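PDB 4D3F: imine reductase from Bacillus cereus, which probably catalyses the NADPH-dependent reduction of cyclic imines to amines. Local coordinates for residues L83-Y88 with N109-T114; H132-V137 with Y152-R157. One frame throughout, in Å; residues are numbered along the deposited sequence.

Overall arrangement
Following the chain from its N terminus, interaction 1 comes first. It closes the loop through helix 88-95 and strand 106-109, joining the ends of the neighbouring parallel strands 80-83 and 106-109 where they run out toward the NADP. Interaction 2 opens only after that loop is complete. It closes the hairpin of strands 131-137 and 149-155, so the two contacts lie in series and neither nest nor cross. They meet at strand 106-109, which borders strand 131-137: the backbone N and O of Asn-109 probably bond to Ile-133 and Gly-135. Together they continue one sheet from its cofactor-binding parallel part into its antiparallel part.

Interaction 1: L83-Y88 with N109-T114; sequences LSLTDY and NLSSDT. With NAP (NADP nicotinamide-adenine-dinucleotide phosphate), chain C.
Asn-109 pairs with Leu-83 in a parallel bridge, and its side-chain amide stacks over one face of the Tyr-88 ring, the planes 22° apart. Next along, Leu-110 N donates to Leu-83 O at 2.9 Å. Water 1 ties Leu-110 O to Ser-84 OG and to the cofactor's ribose oxygen O4D. Ser-111 points its hydroxyl into the 83-88 loop. With chi1 at -55°, OG lies anti to the carbonyl carbon and accepts from Leu-85 N at 3.0 Å. Ser-112 holds the cofactor ribose: its N donates to NADP O3D at 2.9 Å, and its OG pairs with O2D. Thr-86 grips from the other segment, its OG1 donating to the pyrophosphate oxygen O2A at 2.9 Å. Asp-113 lies at the edge of the Tyr-88 ring, with CB 3.4 Å from Tyr-88 CD1. Its OD2 uses the anti lone pair to take a nearly straight bond (171°) from Tyr-88 N. Its OD1 accepts from Thr-114 N, which holds the carboxylate at both ends. Thr-114 then caps helix 115-126, and its OG1 also bonds Glu-268 of the second subunit. Loops at the C-terminal ends of parallel strands, holding a dinucleotide, are characteristic of the Rossmann fold.

Interaction 2: H132-V137 with Y152-R157; sequences HITGGV and YYSGDR
Strands 132-137 and 152-155 run antiparallel, 164° between their directions, with four backbone hydrogen bonds in the pairs Thr-134 with Ser-154 and Gly-136 with Tyr-152. They form a beta hairpin within the sheet of the NADP-binding domain. Between these pairs, Gly-135 faces Tyr-153 in a non-hydrogen-bonded pair, with CA atoms 4.6 Å apart. Gly-135 has no side chain, and the Tyr-153 ring lies over its backbone, with CE1 3.9 Å from Gly-135 CA. The first torsion of Tyr-153 (chi1 -72°) and the ring rotation together bring CD1 to 3.7 Å from Ile-133 CG2. The isoleucine and tyrosine side chains cross at about a right angle. On this face the Tyr-153 ring also meets Phe-160 of helix 157-170. Thr-134 and Ser-154 share the other face and pack side by side, Thr-134 CB lying 3.8 Å from Ser-154 OG. Both hydroxyls have partners near the start of helix 182-210: Thr-134 OG1 bonds Pro-180 O, and Ser-154 OG bonds Asp-179 O and Ala-183 N. Tyr-152, on the same face, brings CD2 obliquely to Gly-136 O, while its OH bonds Gln-190 of that helix. At the other end of the paired strands, water 4 bridges His-132 O and Asp-156 N. The imidazole of His-132 folds along its own strand, and its NE2 donates from the ring edge to Thr-134 OG1 at 2.7 Å, in a bent bond (139°).

Interaction 1: L83-Y88 with N109-T114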
loop_
_atom_site.group_PDB
_atom_site.type_symbol
_atom_site.label_atom_id
_atom_site.label_comp_id
_atom_site.label_asym_id
_atom_site.label_seq_id
_atom_site.Cartn_x
_atom_site.Cartn_y
_atom_site.Cartn_z
ATOM N N LEU B 83 -1.685 27.448 -15.672
ATOM C CA LEU B 83 -3.080 27.132 -15.318
ATOM C C LEU B 83 -3.086 26.221 -14.116
ATOM O O LEU B 83 -2.465 25.169 -14.145
ATOM C CB LEU B 83 -3.876 26.525 -16.461
ATOM C CG LEU B 83 -3.876 27.575 -17.587
ATOM C CD1 LEU B 83 -2.909 27.121 -18.675
ATOM C CD2 LEU B 83 -5.159 27.888 -18.228
ATOM N N SER B 84 -3.864 26.561 -13.106
ATOM C CA SER B 84 -4.055 25.668 -11.964
ATOM C C SER B 84 -5.576 25.609 -11.690
ATOM O O SER B 84 -6.120 26.352 -10.906
ATOM C CB SER B 84 -3.313 26.154 -10.800
ATOM O OG SER B 84 -3.449 25.268 -9.669
ATOM N N LEU B 85 -6.207 24.813 -12.490
ATOM C CA LEU B 85 -7.680 24.710 -12.457
ATOM C C LEU B 85 -8.107 23.318 -12.012
ATOM O O LEU B 85 -7.295 22.399 -11.886
ATOM C CB LEU B 85 -8.150 24.941 -13.854
ATOM C CG LEU B 85 -7.812 26.290 -14.478
ATOM C CD1 LEU B 85 -8.125 26.206 -15.949
ATOM C CD2 LEU B 85 -8.560 27.396 -13.747
ATOM N N THR B 86 -9.405 23.152 -11.766
ATOM C CA THR B 86 -9.816 21.861 -11.222
ATOM C C THR B 86 -9.442 20.645 -12.120
ATOM O O THR B 86 -8.878 19.639 -11.603
ATOM C CB THR B 86 -11.289 21.888 -10.799
ATOM O OG1 THR B 86 -11.446 22.956 -9.856
ATOM C CG2 THR B 86 -11.648 20.549 -10.160
ATOM N N ASP B 87 -9.734 20.763 -13.402
ATOM C CA ASP B 87 -9.491 19.755 -14.404
ATOM C C ASP B 87 -9.573 20.377 -15.773
ATOM O O ASP B 87 -9.831 21.583 -15.904
ATOM C CB ASP B 87 -10.554 18.649 -14.263
ATOM C CG ASP B 87 -11.964 19.156 -14.468
ATOM O OD1 ASP B 87 -12.224 20.139 -15.213
ATOM O OD2 ASP B 87 -12.854 18.530 -13.890
ATOM N N TYR B 88 -9.425 19.559 -16.811
ATOM C CA TYR B 88 -9.329 20.036 -18.152
ATOM C C TYR B 88 -10.641 20.559 -18.711
ATOM O O TYR B 88 -10.654 21.432 -19.553
ATOM C CB TYR B 88 -8.730 19.003 -19.081
ATOM C CG TYR B 88 -7.219 19.013 -19.039
ATOM C CD1 TYR B 88 -6.542 18.489 -18.007
ATOM C CD2 TYR B 88 -6.498 19.632 -19.981
ATOM C CE1 TYR B 88 -5.152 18.497 -17.932
ATOM C CE2 TYR B 88 -5.070 19.695 -19.909
ATOM C CZ TYR B 88 -4.394 19.061 -18.912
ATOM O OH TYR B 88 -2.969 19.109 -18.744
ATOM N N ASN B 109 -0.121 23.509 -18.020
ATOM C CA ASN B 109 -1.309 23.092 -17.326
ATOM C C ASN B 109 -0.980 22.175 -16.189
ATOM O O ASN B 109 -0.513 21.078 -16.419
ATOM C CB ASN B 109 -2.257 22.446 -18.306
ATOM C CG ASN B 109 -3.682 22.407 -17.771
ATOM O OD1 ASN B 109 -4.637 22.683 -18.507
ATOM N ND2 ASN B 109 -3.819 22.261 -16.486
ATOM N N LEU B 110 -1.178 22.679 -14.989
ATOM C CA LEU B 110 -0.845 21.983 -13.737
ATOM C C LEU B 110 -2.083 21.351 -13.036
ATOM O O LEU B 110 -1.993 20.964 -11.888
ATOM C CB LEU B 110 -0.150 22.887 -12.801
ATOM C CG LEU B 110 1.127 23.547 -13.401
ATOM C CD1 LEU B 110 1.734 24.521 -12.421
ATOM C CD2 LEU B 110 2.158 22.520 -13.850
ATOM N N SER B 111 -3.104 21.171 -13.811
ATOM C CA SER B 111 -4.391 20.605 -13.375
ATOM C C SER B 111 -4.294 19.062 -13.358
ATOM O O SER B 111 -3.726 18.477 -14.296
ATOM C CB SER B 111 -5.476 21.080 -14.294
ATOM O OG SER B 111 -5.447 22.553 -14.334
ATOM N N SER B 112 -4.914 18.426 -12.345
ATOM C CA SER B 112 -4.994 16.951 -12.272
ATOM C C SER B 112 -6.071 16.458 -13.199
ATOM O O SER B 112 -7.190 16.913 -13.148
ATOM C CB SER B 112 -5.348 16.496 -10.819
ATOM O OG SER B 112 -4.259 16.787 -10.001
ATOM N N ASP B 113 -5.725 15.526 -14.082
ATOM C CA ASP B 113 -6.686 14.873 -14.970
ATOM C C ASP B 113 -6.003 13.610 -15.557
ATOM O O ASP B 113 -4.954 13.198 -15.075
ATOM C CB ASP B 113 -7.183 15.805 -16.101
ATOM C CG ASP B 113 -8.626 15.651 -16.419
ATOM O OD1 ASP B 113 -9.096 14.481 -16.608
ATOM O OD2 ASP B 113 -9.304 16.710 -16.621
ATOM N N THR B 114 -6.647 12.977 -16.504
ATOM C CA THR B 114 -6.186 11.718 -17.058
ATOM C C THR B 114 -5.198 11.979 -18.193
ATOM O O THR B 114 -5.177 13.060 -18.773
ATOM C CB THR B 114 -7.346 10.908 -17.624
ATOM O OG1 THR B 114 -7.861 11.476 -18.826
ATOM C CG2 THR B 114 -8.488 10.727 -16.616
HETATM P PA NAP C . -9.503 24.110 -6.828
HETATM O O1A NAP C . -10.473 24.385 -5.707
HETATM O O2A NAP C . -9.551 22.908 -7.710
HETATM O O5B NAP C . -9.752 25.381 -7.781
HETATM C C5B NAP C . -8.896 25.572 -8.866
HETATM C C4B NAP C . -9.384 26.702 -9.725
HETATM O O4B NAP C . -10.294 26.215 -10.714
HETATM C C3B NAP C . -9.979 27.866 -8.984
HETATM O O3B NAP C . -9.434 28.998 -9.658
HETATM C C2B NAP C . -11.430 27.789 -9.429
HETATM O O2B NAP C . -12.149 29.048 -9.505
HETATM C C1B NAP C . -11.272 27.211 -10.796
HETATM N N9A NAP C . -12.508 26.652 -11.336
HETATM C C8A NAP C . -13.113 25.529 -10.890
HETATM N N7A NAP C . -14.186 25.336 -11.671
HETATM C C5A NAP C . -14.257 26.344 -12.538
HETATM C C6A NAP C . -15.172 26.763 -13.570
HETATM N N6A NAP C . -16.206 25.944 -13.782
HETATM N N1A NAP C . -14.954 27.842 -14.303
HETATM C C2A NAP C . -13.869 28.639 -14.068
HETATM N N3A NAP C . -12.974 28.339 -13.083
HETATM C C4A NAP C . -13.119 27.201 -12.343
HETATM O O3 NAP C . -8.116 24.383 -6.188
HETATM P PN NAP C . -6.673 23.681 -6.045
HETATM O O1N NAP C . -6.620 22.986 -4.752
HETATM O O2N NAP C . -5.708 24.843 -6.001
HETATM O O5D NAP C . -6.504 22.710 -7.250
HETATM C C5D NAP C . -6.063 22.992 -8.608
HETATM C C4D NAP C . -5.463 21.764 -9.262
HETATM O O4D NAP C . -4.263 21.390 -8.588
HETATM C C3D NAP C . -6.389 20.531 -9.129
HETATM O O3D NAP C . -6.458 19.920 -10.427
HETATM C C2D NAP C . -5.799 19.714 -7.996
HETATM O O2D NAP C . -6.079 18.319 -8.120
HETATM C C1D NAP C . -4.310 20.000 -8.270
HETATM N N1N NAP C . -3.463 19.663 -7.170
HETATM C C2N NAP C . -3.844 20.049 -5.934
HETATM C C3N NAP C . -3.098 19.730 -4.823
HETATM C C7N NAP C . -3.594 20.263 -3.491
HETATM O O7N NAP C . -3.002 19.864 -2.544
HETATM N N7N NAP C . -4.448 21.295 -3.365
HETATM C C4N NAP C . -1.924 19.001 -4.964
HETATM C C5N NAP C . -1.506 18.618 -6.253
HETATM C C6N NAP C . -2.282 18.956 -7.377
HETATM P P2B NAP C . -12.756 29.683 -8.163
HETATM O O1X NAP C . -13.614 30.760 -8.768
HETATM O O2X NAP C . -13.533 28.502 -7.479
HETATM O O3X NAP C . -11.572 30.119 -7.294
HETATM O O HOH W 1 -2.278 22.836 -9.684
HETATM O O HOH W 2 -7.118 22.767 -16.728
HETATM O O HOH W 3 -2.056 18.705 -16.296
#

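Interaction 2: H132-V137 with Y152-R157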
loop_
_atom_site.group_PDB
_atom_site.type_symbol
_atom_site.label_atom_id
_atom_site.label_comp_id
_atom_site.label_asym_id
_atom_site.label_seq_id
_atom_site.Cartn_x
_atom_site.Cartn_y
_atom_site.Cartn_z
ATOM N N HIS B 132 1.781 23.583 -25.369
ATOM C CA HIS B 132 1.195 22.983 -24.143
ATOM C C HIS B 132 2.236 22.173 -23.439
ATOM O O HIS B 132 2.955 21.406 -24.084
ATOM C CB HIS B 132 0.031 22.038 -24.481
ATOM C CG HIS B 132 -0.456 21.187 -23.319
ATOM N ND1 HIS B 132 -1.496 21.569 -22.484
ATOM C CD2 HIS B 132 -0.018 19.989 -22.835
ATOM C CE1 HIS B 132 -1.718 20.623 -21.574
ATOM N NE2 HIS B 132 -0.816 19.663 -21.746
ATOM N N ILE B 133 2.382 22.385 -22.133
ATOM C CA ILE B 133 3.238 21.575 -21.284
ATOM C C ILE B 133 2.300 21.045 -20.225
ATOM O O ILE B 133 1.560 21.797 -19.635
ATOM C CB ILE B 133 4.396 22.347 -20.673
ATOM C CG1 ILE B 133 5.334 22.789 -21.782
ATOM C CG2 ILE B 133 5.191 21.509 -19.654
ATOM C CD1 ILE B 133 5.943 21.606 -22.598
ATOM N N THR B 134 2.345 19.736 -20.030
ATOM C CA THR B 134 1.628 19.082 -18.946
ATOM C C THR B 134 2.471 18.982 -17.694
ATOM O O THR B 134 3.590 18.539 -17.728
ATOM C CB THR B 134 1.216 17.650 -19.366
ATOM O OG1 THR B 134 0.581 17.644 -20.626
ATOM C CG2 THR B 134 0.208 17.109 -18.375
ATOM N N GLY B 135 1.910 19.396 -16.558
ATOM C CA GLY B 135 2.547 19.230 -15.301
ATOM C C GLY B 135 1.711 18.538 -14.221
ATOM O O GLY B 135 0.502 18.795 -14.125
ATOM N N GLY B 136 2.364 17.602 -13.515
ATOM C CA GLY B 136 1.707 16.837 -12.440
ATOM C C GLY B 136 2.418 17.146 -11.159
ATOM O O GLY B 136 3.539 16.615 -10.896
ATOM N N VAL B 137 1.826 18.033 -10.368
ATOM C CA VAL B 137 2.497 18.564 -9.225
ATOM C C VAL B 137 2.404 17.549 -8.081
ATOM O O VAL B 137 1.283 17.106 -7.766
ATOM C CB VAL B 137 1.860 19.903 -8.768
ATOM C CG1 VAL B 137 2.581 20.448 -7.537
ATOM C CG2 VAL B 137 1.976 20.929 -9.883
ATOM N N TYR B 152 6.121 16.411 -12.278
ATOM C CA TYR B 152 6.304 15.696 -13.511
ATOM C C TYR B 152 5.932 16.644 -14.645
ATOM O O TYR B 152 4.956 17.334 -14.568
ATOM C CB TYR B 152 5.369 14.506 -13.652
ATOM C CG TYR B 152 5.529 13.468 -12.581
ATOM C CD1 TYR B 152 6.692 12.718 -12.491
ATOM C CD2 TYR B 152 4.497 13.202 -11.695
ATOM C CE1 TYR B 152 6.802 11.689 -11.590
ATOM C CE2 TYR B 152 4.654 12.223 -10.702
ATOM C CZ TYR B 152 5.783 11.461 -10.702
ATOM O OH TYR B 152 5.959 10.525 -9.713
ATOM N N TYR B 153 6.744 16.677 -15.692
ATOM C CA TYR B 153 6.446 17.444 -16.882
ATOM C C TYR B 153 6.549 16.609 -18.130
ATOM O O TYR B 153 7.347 15.676 -18.203
ATOM C CB TYR B 153 7.374 18.700 -17.033
ATOM C CG TYR B 153 7.072 19.805 -16.066
ATOM C CD1 TYR B 153 5.964 20.566 -16.212
ATOM C CD2 TYR B 153 7.903 20.048 -14.982
ATOM C CE1 TYR B 153 5.672 21.559 -15.337
ATOM C CE2 TYR B 153 7.615 21.042 -14.082
ATOM C CZ TYR B 153 6.486 21.792 -14.275
ATOM O OH TYR B 153 6.178 22.813 -13.381
ATOM N N SER B 154 5.704 16.910 -19.087
ATOM C CA SER B 154 5.786 16.273 -20.375
ATOM C C SER B 154 5.216 17.148 -21.454
ATOM O O SER B 154 4.449 18.110 -21.200
ATOM C CB SER B 154 5.102 14.867 -20.385
ATOM O OG SER B 154 3.704 14.961 -20.225
ATOM N N GLY B 155 5.602 16.832 -22.695
ATOM C CA GLY B 155 5.266 17.678 -23.796
ATOM C C GLY B 155 6.557 18.001 -24.596
ATOM O O GLY B 155 7.586 17.469 -24.335
ATOM N N ASP B 156 6.418 18.897 -25.576
ATOM C CA ASP B 156 7.538 19.161 -26.499
ATOM C C ASP B 156 8.753 19.606 -25.752
ATOM O O ASP B 156 8.726 20.550 -24.964
ATOM C CB ASP B 156 7.098 20.189 -27.539
ATOM C CG ASP B 156 8.205 20.515 -28.495
ATOM O OD1 ASP B 156 8.351 19.763 -29.466
ATOM O OD2 ASP B 156 8.943 21.490 -28.234
ATOM N N ARG B 157 9.846 18.885 -25.938
ATOM C CA ARG B 157 11.035 19.130 -25.185
ATOM C C ARG B 157 11.613 20.563 -25.378
ATOM O O ARG B 157 12.173 21.126 -24.428
ATOM C CB ARG B 157 12.043 18.031 -25.498
ATOM C CG ARG B 157 13.469 18.411 -25.377
ATOM C CD ARG B 157 13.963 18.352 -23.980
ATOM N NE ARG B 157 14.340 16.990 -23.660
ATOM C CZ ARG B 157 15.062 16.642 -22.597
ATOM N NH1 ARG B 157 15.532 17.556 -21.750
ATOM N NH2 ARG B 157 15.306 15.363 -22.396
HETATM O O HOH W 4 3.901 20.079 -26.124
#